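Local coordinates for BAR/IMD domain-containing adapter protein 2-like 2 (Mus musculus, PDB 3OK8) that binds phosphoinositides and induces planar or gently curved membrane structures through its dimeric, all-helical I-BAR (IMD) domain, at residues S89-E92 with V93-T97; S70-L73 with G74-V78. One frame throughout, in Å; residues are numbered along the deposited sequence. Where two conformers were deposited one is given.

Contacts 1 and 2 both lie on helix 71-147, the middle helix of the three that make up each subunit of this I-BAR domain. Contact 2 comes first along the chain, at the start of that helix close to the end of the elongated molecule, and contact 1 follows farther along it. Their centres are 29 Å apart and their nearest atoms about 13 Å, with no touch between them. The same helix therefore serves two settings: at 70-78 it packs against both its own chain and the second subunit of the antiparallel dimer, whereas at 89-97 it meets helices 5-66 and 153-217 of its own subunit alone.

Contact 1: S89-E92 with V93-T97; sequences SDLE and VVVQT
The carbonyl O of Leu91 accepts the N-H of Val95 at 3.1 Å, a nearly straight bond (170° at the hydrogen). It is an i to i+4 bond of helix 71-147, within the three-helix bundle of the I-BAR domain, and this regular bond stands beside a kink at Val93. There the backbone N has no i to i+4 bond to the turn before; it makes only a weak and doubtful i to i+3 bond to Asp90 O, at 3.4 Å.

The side chains meet as i+3 and i+4 neighbours. Val95 holds CG1 anti to its backbone N (chi1 -175°), which turns CG2 back along the helix over the preceding turn. There CG2 comes within 3.0 Å of Leu91 O, so the carbonyl that takes the Val95 N-H is also covered by a methyl of the same residue. That methyl meets Leu91 CG at 4.2 Å, the two side chains crossing at a slant. Leu91 CD1 also approaches Val94 CG2, more loosely, at 4.4 Å.

Around the helix these residues part company. Val95 is buried against Leu40 and Phe43 of helix 5-66, while Val94 rests on Thr199 of helix 153-217 and Asp90 on Phe203 and Arg206 of that same helix. On the exposed side, the CB of Gln96 sits 3.4 Å from the O of Glu92.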
loop_
_atom_site.group_PDB
_atom_site.type_symbol
_atom_site.label_atom_id
_atom_site.label_comp_id
_atom_site.label_asym_id
_atom_site.label_seq_id
_atom_site.Cartn_x
_atom_site.Cartn_y
_atom_site.Cartn_z
ATOM N N SER A 89 -5.113 -5.106 -8.922
ATOM C CA SER A 89 -5.286 -4.650 -10.299
ATOM C C SER A 89 -5.613 -3.166 -10.296
ATOM O O SER A 89 -5.064 -2.402 -11.077
ATOM C CB SER A 89 -6.402 -5.424 -10.988
ATOM O OG SER A 89 -6.168 -6.816 -10.906
ATOM N N ASP A 90 -6.515 -2.795 -9.389
ATOM C CA ASP A 90 -6.982 -1.441 -9.184
ATOM C C ASP A 90 -5.835 -0.547 -8.790
ATOM O O ASP A 90 -5.759 0.601 -9.226
ATOM C CB ASP A 90 -8.018 -1.417 -8.062
ATOM C CG ASP A 90 -9.417 -1.721 -8.551
ATOM O OD1 ASP A 90 -9.600 -1.838 -9.784
ATOM O OD2 ASP A 90 -10.331 -1.844 -7.702
ATOM N N LEU A 91 -4.950 -1.069 -7.948
ATOM C CA LEU A 91 -3.891 -0.239 -7.422
ATOM C C LEU A 91 -2.754 -0.045 -8.419
ATOM O O LEU A 91 -2.152 1.024 -8.457
ATOM C CB LEU A 91 -3.369 -0.758 -6.086
ATOM C CG LEU A 91 -2.337 0.196 -5.463
ATOM C CD1 LEU A 91 -3.015 1.460 -4.942
ATOM C CD2 LEU A 91 -1.507 -0.475 -4.371
ATOM N N GLU A 92 -2.460 -1.062 -9.229
ATOM C CA GLU A 92 -1.397 -0.915 -10.223
ATOM C C GLU A 92 -1.840 0.031 -11.355
ATOM O O GLU A 92 -1.109 0.245 -12.329
ATOM C CB GLU A 92 -0.903 -2.275 -10.739
ATOM C CG GLU A 92 0.634 -2.379 -10.826
ATOM C CD GLU A 92 1.172 -3.802 -10.609
ATOM O OE1 GLU A 92 0.436 -4.670 -10.083
ATOM O OE2 GLU A 92 2.347 -4.048 -10.961
ATOM N N VAL A 93 -3.030 0.616 -11.205
ATOM C CA VAL A 93 -3.492 1.661 -12.113
ATOM C C VAL A 93 -2.986 3.009 -11.640
ATOM O O VAL A 93 -2.422 3.778 -12.411
ATOM C CB VAL A 93 -5.028 1.726 -12.192
ATOM C CG1 VAL A 93 -5.452 2.760 -13.222
ATOM C CG2 VAL A 93 -5.618 0.340 -12.507
ATOM N N VAL A 94 -3.206 3.286 -10.360
ATOM C CA VAL A 94 -2.663 4.465 -9.697
ATOM C C VAL A 94 -1.134 4.503 -9.788
ATOM O O VAL A 94 -0.538 5.560 -10.026
ATOM C CB VAL A 94 -3.053 4.432 -8.216
ATOM C CG1 VAL A 94 -2.637 5.713 -7.506
ATOM C CG2 VAL A 94 -4.551 4.158 -8.074
ATOM N N VAL A 95 -0.508 3.347 -9.564
ATOM C CA VAL A 95 0.940 3.198 -9.669
ATOM C C VAL A 95 1.423 3.515 -11.081
ATOM O O VAL A 95 2.532 4.028 -11.276
ATOM C CB VAL A 95 1.401 1.757 -9.318
ATOM C CG1 VAL A 95 2.915 1.667 -9.323
ATOM C CG2 VAL A 95 0.840 1.310 -7.965
ATOM N N GLN A 96 0.590 3.222 -12.070
ATOM C CA GLN A 96 0.996 3.450 -13.449
ATOM C C GLN A 96 0.788 4.901 -13.863
ATOM O O GLN A 96 1.502 5.408 -14.724
ATOM C CB GLN A 96 0.281 2.495 -14.403
ATOM C CG GLN A 96 1.103 2.167 -15.649
ATOM C CD GLN A 96 2.513 1.646 -15.330
ATOM O OE1 GLN A 96 3.418 1.743 -16.164
ATOM N NE2 GLN A 96 2.701 1.095 -14.125
ATOM N N THR A 97 -0.186 5.564 -13.246
ATOM C CA THR A 97 -0.369 7.015 -13.401
ATOM C C THR A 97 0.851 7.758 -12.850
ATOM O O THR A 97 1.415 8.643 -13.500
ATOM C CB THR A 97 -1.640 7.504 -12.661
ATOM O OG1 THR A 97 -2.807 6.949 -13.285
ATOM C CG2 THR A 97 -1.740 9.020 -12.684
#

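Contact 2: S70-L73 with G74-V78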
loop_
_atom_site.group_PDB
_atom_site.type_symbol
_atom_site.label_atom_id
_atom_site.label_comp_id
_atom_site.label_asym_id
_atom_site.label_seq_id
_atom_site.Cartn_x
_atom_site.Cartn_y
_atom_site.Cartn_z
ATOM N N SER A 70 -15.954 -28.353 5.517
ATOM C CA SER A 70 -15.440 -26.969 5.431
ATOM C C SER A 70 -15.557 -26.348 4.034
ATOM O O SER A 70 -14.766 -25.467 3.676
ATOM C CB SER A 70 -13.974 -26.883 5.910
ATOM O OG SER A 70 -13.721 -27.681 7.064
ATOM N N GLN A 71 -16.546 -26.787 3.254
ATOM C CA GLN A 71 -16.756 -26.270 1.895
ATOM C C GLN A 71 -17.019 -24.756 1.842
ATOM O O GLN A 71 -16.481 -24.055 0.990
ATOM C CB GLN A 71 -17.913 -27.003 1.202
ATOM C CG GLN A 71 -17.687 -28.506 1.006
ATOM C CD GLN A 71 -18.139 -29.325 2.202
ATOM O OE1 GLN A 71 -17.962 -28.923 3.346
ATOM N NE2 GLN A 71 -18.719 -30.484 1.939
ATOM N N ILE A 72 -17.874 -24.282 2.744
ATOM C CA ILE A 72 -18.265 -22.882 2.810
ATOM C C ILE A 72 -17.098 -21.988 3.251
ATOM O O ILE A 72 -16.894 -20.901 2.707
ATOM C CB ILE A 72 -19.493 -22.700 3.740
ATOM C CG1 ILE A 72 -20.743 -23.342 3.108
ATOM C CG2 ILE A 72 -19.731 -21.223 4.039
ATOM C CD1 ILE A 72 -21.862 -23.671 4.100
ATOM N N LEU A 73 -16.329 -22.447 4.230
ATOM C CA LEU A 73 -15.108 -21.758 4.631
ATOM C C LEU A 73 -14.110 -21.794 3.488
ATOM O O LEU A 73 -13.380 -20.828 3.252
ATOM C CB LEU A 73 -14.521 -22.397 5.886
ATOM C CG LEU A 73 -15.407 -22.223 7.118
ATOM C CD1 LEU A 73 -15.040 -23.213 8.212
ATOM C CD2 LEU A 73 -15.371 -20.769 7.623
ATOM N N GLY A 74 -14.087 -22.915 2.779
ATOM C CA GLY A 74 -13.292 -23.044 1.573
ATOM C C GLY A 74 -13.626 -21.973 0.541
ATOM O O GLY A 74 -12.724 -21.384 -0.054
ATOM N N GLU A 75 -14.917 -21.724 0.318
ATOM C CA GLU A 75 -15.339 -20.719 -0.651
ATOM C C GLU A 75 -14.883 -19.325 -0.231
ATOM O O GLU A 75 -14.426 -18.556 -1.052
ATOM C CB GLU A 75 -16.855 -20.732 -0.842
ATOM C CG GLU A 75 -17.410 -21.996 -1.521
ATOM C CD GLU A 75 -16.969 -22.145 -2.979
ATOM O OE1 GLU A 75 -17.442 -23.090 -3.651
ATOM O OE2 GLU A 75 -16.149 -21.325 -3.452
ATOM N N ILE A 76 -15.005 -19.022 1.055
ATOM C CA ILE A 76 -14.645 -17.727 1.585
ATOM C C ILE A 76 -13.177 -17.370 1.380
ATOM O O ILE A 76 -12.858 -16.242 0.990
ATOM C CB ILE A 76 -15.019 -17.620 3.065
ATOM C CG1 ILE A 76 -16.544 -17.645 3.205
ATOM C CG2 ILE A 76 -14.389 -16.361 3.665
ATOM C CD1 ILE A 76 -17.061 -17.756 4.626
ATOM N N LEU A 77 -12.286 -18.329 1.625
ATOM C CA LEU A 77 -10.848 -18.089 1.512
ATOM C C LEU A 77 -10.419 -17.856 0.066
ATOM O O LEU A 77 -9.559 -17.022 -0.223
ATOM C CB LEU A 77 -10.060 -19.268 2.104
ATOM C CG LEU A 77 -10.266 -19.500 3.603
ATOM C CD1 LEU A 77 -9.810 -20.933 4.031
ATOM C CD2 LEU A 77 -9.530 -18.440 4.408
ATOM N N VAL A 78 -11.016 -18.615 -0.835
ATOM C CA VAL A 78 -10.730 -18.513 -2.253
ATOM C C VAL A 78 -11.186 -17.148 -2.756
ATOM O O VAL A 78 -10.520 -16.531 -3.592
ATOM C CB VAL A 78 -11.412 -19.672 -3.033
ATOM C CG1 VAL A 78 -11.372 -19.436 -4.532
ATOM C CG2 VAL A 78 -10.728 -20.991 -2.693
#
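This is a contact between successive turns at the start of helix 71-147, where the loop after helix 5-66 runs into it. Ser70 occupies the N-cap position, yet its side chain makes no capping bond; its carbonyl O instead accepts the N-H of Gly74 and begins the helical ladder. The next rungs run from Glu75 N to Gln71 O, from Ile76 N to Ile72 O and from Leu77 N to Leu73 O. Along this series the bonds lengthen steadily, from 2.8 Å between Gly74 N and Ser70 O to 3.2 Å between Leu77 N and Leu73 O.

Side chains of the second turn bend back over these carbonyls. With chi1 at -67°, Ile76 sets CG1 beside its own backbone N and 3.3 Å from Ile72 O; its CD1 then continues to Ile72 CG2, a methyl contact at 4.4 Å. Leu77 is turned likewise, bringing its CG to 3.4 Å from Leu73 O. Glu75 lays CG near Gln71 O before its chain bends at chi2 and carries the carboxylate away.

Different faces meet different parts of the dimer. Leu77 packs on Ile57 of helix 5-66 and on Leu189 of the second subunit, Leu73 on Lys183 of that subunit, and Ile76 on Trp218 near the C-terminus. Such a helix start, packed on its own bundle and on the partner subunit, fits the antiparallel dimer of three-helix bundles of the IMD domain.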